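Local coordinates for putative uncharacterized protein (Chaetomium thermophilum, PDB 4XRI) that acts as an importin-beta-type nuclear transport receptor, a flexible HEAT-repeat protein that carries cargo into the nucleus and probably binds a small GTPase, at residues 67-75 with 122-130; 553-564 with 604-615. The protein carries 2 engineered substitutions. All coordinates share one frame; numbering follows the deposited sequence.

Contact 1 (67-75 with 122-130); sequences GIALKNAFS and QVIAAIAAI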
loop_
_atom_site.group_PDB
_atom_site.type_symbol
_atom_site.label_atom_id
_atom_site.label_comp_id
_atom_site.label_asym_id
_atom_site.label_seq_id
_atom_site.Cartn_x
_atom_site.Cartn_y
_atom_site.Cartn_z
ATOM N N GLY A 67 -3.031 -28.388 -20.103
ATOM C CA GLY A 67 -2.147 -28.498 -18.958
ATOM C C GLY A 67 -2.493 -27.513 -17.860
ATOM O O GLY A 67 -2.432 -27.844 -16.677
ATOM N N ILE A 68 -2.857 -26.296 -18.253
ATOM C CA ILE A 68 -3.236 -25.268 -17.291
ATOM C C ILE A 68 -4.525 -25.648 -16.579
ATOM O O ILE A 68 -4.631 -25.531 -15.358
ATOM C CB ILE A 68 -3.418 -23.890 -17.960
ATOM C CG1 ILE A 68 -2.108 -23.435 -18.600
ATOM C CG2 ILE A 68 -3.892 -22.863 -16.945
ATOM C CD1 ILE A 68 -0.924 -23.520 -17.674
ATOM N N ALA A 69 -5.500 -26.112 -17.356
ATOM C CA ALA A 69 -6.778 -26.557 -16.812
ATOM C C ALA A 69 -6.578 -27.713 -15.841
ATOM O O ALA A 69 -7.212 -27.770 -14.788
ATOM C CB ALA A 69 -7.721 -26.965 -17.936
ATOM N N LEU A 70 -5.687 -28.628 -16.208
ATOM C CA LEU A 70 -5.343 -29.768 -15.366
ATOM C C LEU A 70 -4.720 -29.310 -14.054
ATOM O O LEU A 70 -5.094 -29.780 -12.980
ATOM C CB LEU A 70 -4.386 -30.704 -16.106
ATOM C CG LEU A 70 -3.865 -31.920 -15.339
ATOM C CD1 LEU A 70 -5.007 -32.838 -14.942
ATOM C CD2 LEU A 70 -2.835 -32.666 -16.179
ATOM N N LYS A 71 -3.766 -28.391 -14.157
ATOM C CA LYS A 71 -3.126 -27.797 -12.989
ATOM C C LYS A 71 -4.159 -27.163 -12.065
ATOM O O LYS A 71 -4.112 -27.341 -10.846
ATOM C CB LYS A 71 -2.090 -26.753 -13.422
ATOM C CG LYS A 71 -1.349 -26.072 -12.275
ATOM C CD LYS A 71 -1.913 -24.687 -11.972
ATOM C CE LYS A 71 -1.791 -23.751 -13.164
ATOM N NZ LYS A 71 -2.290 -22.384 -12.838
ATOM N N ASN A 72 -5.093 -26.426 -12.657
ATOM C CA ASN A 72 -6.117 -25.722 -11.895
ATOM C C ASN A 72 -7.175 -26.647 -11.310
ATOM O O ASN A 72 -8.010 -26.221 -10.511
ATOM C CB ASN A 72 -6.797 -24.672 -12.772
ATOM C CG ASN A 72 -5.904 -23.484 -13.060
ATOM O OD1 ASN A 72 -4.967 -23.203 -12.315
ATOM N ND2 ASN A 72 -6.195 -22.774 -14.143
ATOM N N ALA A 73 -7.142 -27.913 -11.710
ATOM C CA ALA A 73 -8.129 -28.874 -11.237
ATOM C C ALA A 73 -7.858 -29.283 -9.794
ATOM O O ALA A 73 -8.753 -29.766 -9.101
ATOM C CB ALA A 73 -8.155 -30.097 -12.136
ATOM N N PHE A 74 -6.625 -29.080 -9.342
ATOM C CA PHE A 74 -6.263 -29.408 -7.967
ATOM C C PHE A 74 -5.214 -28.449 -7.407
ATOM O O PHE A 74 -4.367 -28.845 -6.607
ATOM C CB PHE A 74 -5.762 -30.852 -7.875
ATOM C CG PHE A 74 -4.787 -31.229 -8.957
ATOM C CD1 PHE A 74 -3.432 -30.998 -8.799
ATOM C CD2 PHE A 74 -5.226 -31.825 -10.127
ATOM C CE1 PHE A 74 -2.533 -31.348 -9.789
ATOM C CE2 PHE A 74 -4.335 -32.178 -11.121
ATOM C CZ PHE A 74 -2.985 -31.940 -10.951
ATOM N N SER A 75 -5.276 -27.189 -7.828
ATOM C CA SER A 75 -4.394 -26.162 -7.285
ATOM C C SER A 75 -5.009 -24.772 -7.415
ATOM O O SER A 75 -5.800 -24.517 -8.320
ATOM C CB SER A 75 -3.029 -26.198 -7.975
ATOM O OG SER A 75 -3.144 -25.829 -9.334
ATOM N N GLN A 122 4.273 -27.140 -14.925
ATOM C CA GLN A 122 3.299 -26.579 -13.992
ATOM C C GLN A 122 2.489 -27.680 -13.316
ATOM O O GLN A 122 2.282 -27.656 -12.103
ATOM C CB GLN A 122 2.357 -25.607 -14.708
ATOM C CG GLN A 122 3.003 -24.300 -15.118
ATOM C CD GLN A 122 1.981 -23.254 -15.526
ATOM O OE1 GLN A 122 1.087 -22.907 -14.752
ATOM N NE2 GLN A 122 2.096 -22.761 -16.754
ATOM N N VAL A 123 2.040 -28.643 -14.112
ATOM C CA VAL A 123 1.266 -29.767 -13.603
ATOM C C VAL A 123 2.055 -30.546 -12.558
ATOM O O VAL A 123 1.551 -30.840 -11.472
ATOM C CB VAL A 123 0.851 -30.726 -14.741
ATOM C CG1 VAL A 123 0.204 -31.976 -14.168
ATOM C CG2 VAL A 123 -0.086 -30.025 -15.709
ATOM N N ILE A 124 3.299 -30.865 -12.896
ATOM C CA ILE A 124 4.176 -31.635 -12.021
ATOM C C ILE A 124 4.422 -30.927 -10.688
ATOM O O ILE A 124 4.415 -31.558 -9.629
ATOM C CB ILE A 124 5.518 -31.921 -12.719
ATOM C CG1 ILE A 124 5.322 -33.013 -13.772
ATOM C CG2 ILE A 124 6.585 -32.332 -11.712
ATOM C CD1 ILE A 124 6.505 -33.211 -14.675
ATOM N N ALA A 125 4.621 -29.614 -10.749
ATOM C CA ALA A 125 4.834 -28.805 -9.553
ATOM C C ALA A 125 3.613 -28.847 -8.642
ATOM O O ALA A 125 3.739 -28.956 -7.421
ATOM C CB ALA A 125 5.156 -27.370 -9.937
ATOM N N ALA A 126 2.434 -28.764 -9.252
ATOM C CA ALA A 126 1.172 -28.784 -8.519
ATOM C C ALA A 126 0.965 -30.120 -7.812
ATOM O O ALA A 126 0.536 -30.164 -6.656
ATOM C CB ALA A 126 0.015 -28.500 -9.455
ATOM N N ILE A 127 1.269 -31.208 -8.511
ATOM C CA ILE A 127 1.151 -32.542 -7.938
ATOM C C ILE A 127 2.180 -32.740 -6.828
ATOM O O ILE A 127 1.871 -33.285 -5.766
ATOM C CB ILE A 127 1.335 -33.635 -9.004
ATOM C CG1 ILE A 127 0.229 -33.549 -10.056
ATOM C CG2 ILE A 127 1.351 -35.013 -8.361
ATOM C CD1 ILE A 127 0.344 -34.592 -11.146
ATOM N N ALA A 128 3.401 -32.280 -7.083
ATOM C CA ALA A 128 4.497 -32.424 -6.131
ATOM C C ALA A 128 4.203 -31.714 -4.813
ATOM O O ALA A 128 4.551 -32.210 -3.741
ATOM C CB ALA A 128 5.791 -31.895 -6.733
ATOM N N ALA A 129 3.557 -30.555 -4.903
ATOM C CA ALA A 129 3.214 -29.769 -3.723
ATOM C C ALA A 129 2.279 -30.548 -2.806
ATOM O O ALA A 129 2.248 -30.331 -1.594
ATOM C CB ALA A 129 2.582 -28.451 -4.129
ATOM N N ILE A 130 1.528 -31.470 -3.397
ATOM C CA ILE A 130 0.619 -32.322 -2.645
ATOM C C ILE A 130 1.296 -33.604 -2.166
ATOM O O ILE A 130 1.153 -34.000 -1.007
ATOM C CB ILE A 130 -0.615 -32.699 -3.490
ATOM C CG1 ILE A 130 -1.367 -31.442 -3.929
ATOM C CG2 ILE A 130 -1.531 -33.637 -2.709
ATOM C CD1 ILE A 130 -2.436 -31.715 -4.966
HETATM O O HOH W 1 -1.168 -28.244 -5.692
#
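Near-parallel stacking of helices in the HEAT-repeat solenoid brings the end of helix 60-72 against helix 114-131. The short segments run 11° apart, with axes 8.9 Å from each other at the closest point. Lys-71 and Val-123 come nearest in backbone, CA to CA 4.9 Å, and the turn after the helix carries Phe-74 over the next part of helix 114-131. The ring of Phe-74 is the main apolar element. With chi1 at 45°, its CG lies between the backbone N and the carbonyl carbon, and the ring reaches between the two helices. Lys-71 O lies over one face, offset toward the rim. The aliphatic groups approach obliquely. Phe-74 CE1 meets Ile-127 CG1 at 3.5 Å and Ala-126 CB at 3.8 Å, and Ile-130 CD1 reaches the CD1 side. Trp-89 of helix 79-91 also meets this ring. One turn earlier, Leu-70 CD2 packs on both methyls of Val-123, 3.7 Å from CG1. At the outer edge Ile-68 CD1 touches the amide of Gln-122, whose NE2 is hydrogen-bonded to Gln-118. Lys-71 CG lies by Ala-126 CB. The chain then bends at chi2 and chi3, bringing CE to 3.4 Å from Gln-122 OE1, and NZ bonds Asn-72 OD1. No direct hydrogen bond joins the segments. One water spans them instead, donating to Ala-126 O at 2.7 Å and weakly to Phe-74 O at 3.4 Å.

Contact 2 (553-564 with 604-615); sequences STVILQRLEETL and QGDRIMQVLLQI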
loop_
_atom_site.group_PDB
_atom_site.type_symbol
_atom_site.label_atom_id
_atom_site.label_comp_id
_atom_site.label_asym_id
_atom_site.label_seq_id
_atom_site.Cartn_x
_atom_site.Cartn_y
_atom_site.Cartn_z
ATOM N N SER A 553 -17.601 29.121 -0.547
ATOM C CA SER A 553 -18.505 28.076 -0.083
ATOM C C SER A 553 -19.870 28.189 -0.756
ATOM O O SER A 553 -20.520 27.181 -1.030
ATOM C CB SER A 553 -18.662 28.135 1.438
ATOM O OG SER A 553 -19.499 29.212 1.823
ATOM N N THR A 554 -20.295 29.421 -1.022
ATOM C CA THR A 554 -21.566 29.674 -1.698
ATOM C C THR A 554 -21.525 29.232 -3.159
ATOM O O THR A 554 -22.480 28.641 -3.663
ATOM C CB THR A 554 -21.947 31.167 -1.645
ATOM O OG1 THR A 554 -22.047 31.591 -0.281
ATOM C CG2 THR A 554 -23.282 31.408 -2.341
ATOM N N VAL A 555 -20.421 29.535 -3.837
ATOM C CA VAL A 555 -20.237 29.115 -5.221
ATOM C C VAL A 555 -20.226 27.592 -5.314
ATOM O O VAL A 555 -20.892 27.005 -6.168
ATOM C CB VAL A 555 -18.926 29.664 -5.824
ATOM C CG1 VAL A 555 -18.728 29.119 -7.234
ATOM C CG2 VAL A 555 -18.929 31.185 -5.826
ATOM N N ILE A 556 -19.458 26.963 -4.430
ATOM C CA ILE A 556 -19.368 25.507 -4.373
ATOM C C ILE A 556 -20.736 24.882 -4.132
ATOM O O ILE A 556 -21.100 23.890 -4.764
ATOM C CB ILE A 556 -18.401 25.047 -3.262
ATOM C CG1 ILE A 556 -16.977 25.515 -3.567
ATOM C CG2 ILE A 556 -18.437 23.537 -3.109
ATOM C CD1 ILE A 556 -16.449 25.053 -4.907
ATOM N N LEU A 557 -21.484 25.476 -3.209
ATOM C CA LEU A 557 -22.849 25.051 -2.920
ATOM C C LEU A 557 -23.744 25.147 -4.150
ATOM O O LEU A 557 -24.537 24.248 -4.424
ATOM C CB LEU A 557 -23.435 25.890 -1.780
ATOM C CG LEU A 557 -23.194 25.358 -0.367
ATOM C CD1 LEU A 557 -23.672 26.368 0.667
ATOM C CD2 LEU A 557 -23.904 24.028 -0.194
ATOM N N GLN A 558 -23.609 26.244 -4.887
ATOM C CA GLN A 558 -24.382 26.457 -6.106
ATOM C C GLN A 558 -24.084 25.377 -7.150
ATOM O O GLN A 558 -24.994 24.847 -7.790
ATOM C CB GLN A 558 -24.088 27.847 -6.677
ATOM C CG GLN A 558 -25.034 28.291 -7.770
ATOM C CD GLN A 558 -24.838 29.749 -8.153
ATOM O OE1 GLN A 558 -24.088 30.482 -7.503
ATOM N NE2 GLN A 558 -25.513 30.176 -9.213
ATOM N N ARG A 559 -22.803 25.051 -7.300
ATOM C CA ARG A 559 -22.368 24.010 -8.230
ATOM C C ARG A 559 -22.856 22.629 -7.805
ATOM O O ARG A 559 -23.242 21.814 -8.645
ATOM C CB ARG A 559 -20.841 24.008 -8.355
ATOM C CG ARG A 559 -20.277 25.222 -9.080
ATOM C CD ARG A 559 -18.793 25.061 -9.360
ATOM N NE ARG A 559 -18.245 26.242 -10.023
ATOM C CZ ARG A 559 -16.995 26.351 -10.461
ATOM N NH1 ARG A 559 -16.148 25.340 -10.318
ATOM N NH2 ARG A 559 -16.594 27.473 -11.047
ATOM N N LEU A 560 -22.835 22.373 -6.499
ATOM C CA LEU A 560 -23.357 21.127 -5.950
ATOM C C LEU A 560 -24.841 20.965 -6.256
ATOM O O LEU A 560 -25.290 19.895 -6.668
ATOM C CB LEU A 560 -23.121 21.069 -4.437
ATOM C CG LEU A 560 -21.863 20.338 -3.965
ATOM C CD1 LEU A 560 -21.689 20.494 -2.460
ATOM C CD2 LEU A 560 -21.954 18.870 -4.349
ATOM N N GLU A 561 -25.594 22.038 -6.044
ATOM C CA GLU A 561 -27.021 22.060 -6.349
ATOM C C GLU A 561 -27.288 21.791 -7.827
ATOM O O GLU A 561 -28.273 21.142 -8.183
ATOM C CB GLU A 561 -27.632 23.405 -5.942
ATOM C CG GLU A 561 -27.698 23.621 -4.441
ATOM C CD GLU A 561 -27.964 25.066 -4.064
ATOM O OE1 GLU A 561 -27.921 25.933 -4.963
ATOM O OE2 GLU A 561 -28.213 25.336 -2.870
ATOM N N GLU A 562 -26.397 22.282 -8.682
ATOM C CA GLU A 562 -26.563 22.141 -10.124
ATOM C C GLU A 562 -26.298 20.715 -10.621
ATOM O O GLU A 562 -26.682 20.365 -11.736
ATOM C CB GLU A 562 -25.652 23.131 -10.855
ATOM C CG GLU A 562 -26.186 24.556 -10.846
ATOM C CD GLU A 562 -25.161 25.584 -11.292
ATOM O OE1 GLU A 562 -24.007 25.198 -11.561
ATOM O OE2 GLU A 562 -25.514 26.781 -11.370
ATOM N N THR A 563 -25.657 19.894 -9.793
ATOM C CA THR A 563 -25.396 18.503 -10.163
ATOM C C THR A 563 -26.638 17.632 -10.025
ATOM O O THR A 563 -26.691 16.522 -10.559
ATOM C CB THR A 563 -24.275 17.872 -9.310
ATOM O OG1 THR A 563 -24.710 17.744 -7.952
ATOM C CG2 THR A 563 -23.006 18.713 -9.362
ATOM N N LEU A 564 -27.633 18.134 -9.300
ATOM C CA LEU A 564 -28.856 17.372 -9.069
ATOM C C LEU A 564 -29.673 17.184 -10.355
ATOM O O LEU A 564 -30.074 16.061 -10.666
ATOM C CB LEU A 564 -29.714 18.032 -7.981
ATOM C CG LEU A 564 -29.203 17.905 -6.546
ATOM C CD1 LEU A 564 -30.194 18.524 -5.571
ATOM C CD2 LEU A 564 -28.954 16.446 -6.198
ATOM N N GLN A 604 -25.056 29.068 6.523
ATOM C CA GLN A 604 -25.260 28.278 5.316
ATOM C C GLN A 604 -25.558 26.815 5.629
ATOM O O GLN A 604 -25.644 25.986 4.726
ATOM C CB GLN A 604 -24.038 28.381 4.404
ATOM C CG GLN A 604 -23.866 29.750 3.769
ATOM C CD GLN A 604 -22.857 29.751 2.640
ATOM O OE1 GLN A 604 -23.227 29.739 1.465
ATOM N NE2 GLN A 604 -21.576 29.761 2.989
ATOM N N GLY A 605 -25.726 26.510 6.913
ATOM C CA GLY A 605 -25.989 25.154 7.361
ATOM C C GLY A 605 -27.212 24.513 6.730
ATOM O O GLY A 605 -27.167 23.359 6.306
ATOM N N ASP A 606 -28.310 25.262 6.676
ATOM C CA ASP A 606 -29.557 24.769 6.093
ATOM C C ASP A 606 -29.392 24.396 4.623
ATOM O O ASP A 606 -29.834 23.332 4.188
ATOM C CB ASP A 606 -30.666 25.812 6.239
ATOM C CG ASP A 606 -31.220 25.883 7.652
ATOM O OD1 ASP A 606 -30.615 25.284 8.568
ATOM O OD2 ASP A 606 -32.262 26.545 7.842
ATOM N N ARG A 607 -28.757 25.284 3.866
ATOM C CA ARG A 607 -28.517 25.057 2.446
ATOM C C ARG A 607 -27.610 23.852 2.226
ATOM O O ARG A 607 -27.835 23.047 1.322
ATOM C CB ARG A 607 -27.903 26.302 1.807
ATOM C CG ARG A 607 -27.749 26.212 0.300
ATOM C CD ARG A 607 -27.252 27.522 -0.278
ATOM N NE ARG A 607 -27.263 27.509 -1.738
ATOM C CZ ARG A 607 -26.893 28.534 -2.498
ATOM N NH1 ARG A 607 -26.479 29.660 -1.934
ATOM N NH2 ARG A 607 -26.936 28.434 -3.820
ATOM N N ILE A 608 -26.586 23.736 3.064
ATOM C CA ILE A 608 -25.632 22.638 2.976
ATOM C C ILE A 608 -26.313 21.286 3.171
ATOM O O ILE A 608 -26.179 20.390 2.340
ATOM C CB ILE A 608 -24.502 22.791 4.013
ATOM C CG1 ILE A 608 -23.575 23.943 3.624
ATOM C CG2 ILE A 608 -23.704 21.504 4.129
ATOM C CD1 ILE A 608 -22.494 24.230 4.645
ATOM N N MET A 609 -27.054 21.144 4.265
ATOM C CA MET A 609 -27.727 19.885 4.565
ATOM C C MET A 609 -28.809 19.549 3.542
ATOM O O MET A 609 -29.050 18.379 3.249
ATOM C CB MET A 609 -28.331 19.920 5.969
ATOM C CG MET A 609 -27.291 19.852 7.082
ATOM S SD MET A 609 -26.176 18.441 6.905
ATOM C CE MET A 609 -27.303 17.084 7.196
ATOM N N GLN A 610 -29.462 20.573 3.002
ATOM C CA GLN A 610 -30.516 20.354 2.013
ATOM C C GLN A 610 -29.971 19.682 0.755
ATOM O O GLN A 610 -30.535 18.699 0.279
ATOM C CB GLN A 610 -31.200 21.674 1.644
ATOM C CG GLN A 610 -32.287 21.548 0.585
ATOM C CD GLN A 610 -33.601 21.038 1.144
ATOM O OE1 GLN A 610 -33.734 20.815 2.348
ATOM N NE2 GLN A 610 -34.585 20.854 0.269
ATOM N N VAL A 611 -28.867 20.201 0.228
ATOM C CA VAL A 611 -28.304 19.662 -1.006
ATOM C C VAL A 611 -27.585 18.339 -0.749
ATOM O O VAL A 611 -27.625 17.435 -1.580
ATOM C CB VAL A 611 -27.334 20.666 -1.688
ATOM C CG1 VAL A 611 -26.120 20.951 -0.819
ATOM C CG2 VAL A 611 -26.902 20.151 -3.052
ATOM N N LEU A 612 -26.956 18.214 0.417
ATOM C CA LEU A 612 -26.199 17.009 0.739
ATOM C C LEU A 612 -27.118 15.810 0.933
ATOM O O LEU A 612 -26.794 14.700 0.513
ATOM C CB LEU A 612 -25.341 17.218 1.989
ATOM C CG LEU A 612 -24.080 18.067 1.814
ATOM C CD1 LEU A 612 -23.238 18.038 3.083
ATOM C CD2 LEU A 612 -23.267 17.595 0.612
ATOM N N LEU A 613 -28.261 16.033 1.572
ATOM C CA LEU A 613 -29.223 14.959 1.782
ATOM C C LEU A 613 -29.925 14.593 0.478
ATOM O O LEU A 613 -30.238 13.427 0.237
ATOM C CB LEU A 613 -30.253 15.348 2.846
ATOM C CG LEU A 613 -29.721 15.407 4.279
ATOM C CD1 LEU A 613 -30.860 15.603 5.273
ATOM C CD2 LEU A 613 -28.927 14.157 4.610
ATOM N N GLN A 614 -30.169 15.596 -0.360
ATOM C CA GLN A 614 -30.764 15.371 -1.673
ATOM C C GLN A 614 -29.846 14.534 -2.556
ATOM O O GLN A 614 -30.309 13.718 -3.353
ATOM C CB GLN A 614 -31.081 16.703 -2.357
ATOM C CG GLN A 614 -32.392 17.327 -1.913
ATOM C CD GLN A 614 -32.644 18.679 -2.548
ATOM O OE1 GLN A 614 -31.712 19.428 -2.836
ATOM N NE2 GLN A 614 -33.912 18.995 -2.777
ATOM N N ILE A 615 -28.542 14.744 -2.411
ATOM C CA ILE A 615 -27.559 13.974 -3.161
ATOM C C ILE A 615 -27.532 12.529 -2.666
ATOM O O ILE A 615 -27.439 11.596 -3.464
ATOM C CB ILE A 615 -26.156 14.602 -3.054
ATOM C CG1 ILE A 615 -26.109 15.913 -3.839
ATOM C CG2 ILE A 615 -25.094 13.654 -3.581
ATOM C CD1 ILE A 615 -24.802 16.655 -3.710
HETATM O O HOH W 2 -29.337 23.520 -0.970
#
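The guanidinium of Arg-607 has Leu-557 CB and Thr-554 O over one face and the carboxylate of Glu-561 at its edge. This is helix-to-helix packing in the HEAT-repeat solenoid, between helix 546-567 and helix 605-616, with the segments crossing at 28°. The grip is side-on and two-pronged. Arg-607 NE bonds Glu-561 OE2 at 2.6 Å, and Arg-607 NH2 bonds Glu-561 OE1 at 2.9 Å. Both bonds are nearly straight and lie in the guanidinium plane. They meet the syn sides of the oxygens but leave the carboxylate plane, since the two groups are turned 30° apart. Arg-607 is extended from CG to NE, with CG anti to the backbone N (chi1 -174°). This straight chain carries the guanidinium across to helix 546-567, where the side chain sits as a knob among Thr-554, Leu-557, Gln-558 and Glu-561. A water joins Glu-561 OE2 to Arg-607 O.

At the N-cap position, Gln-604 OE1 accepts from Thr-554 OG1 at 2.8 Å, the donor standing above the carbonyl plane. Its NE2 is modelled so close to Ser-553 OG that the bond length is doubtful; the same OG bonds Ala-550 O. Beneath, both Leu-557 methyls reach Ile-608 CG1, and CD2 also meets Val-611 CG1. Val-611 CG2 lies on the backbone of Glu-561. Farther along, Leu-560 CD2 meets Ile-615 CD1 at 3.7 Å, and Leu-560 also touches helix 573-597. Leu-564 CD2 lies 3.7 Å from Ile-615 CG1.

Contacts 1 and 2 join different pairs of helices in one solenoid, with centres 58 Å apart and nearest atoms about 42 Å apart. Contact 1 comes first in the chain, and its first segment falls in the region of the importin-beta N-terminal domain. Both segments of contact 2 fall within the later TPR-like region. Each is partly buried, with an apolar interior and a more polar margin. The chemistry of that margin differs. Water bridges the margin of 67-75 with 122-130. In 553-564 with 604-615 a salt bridge and a side-chain amide at a helix start link the two segments directly, and the buried surface is larger, 681 against 436 Å².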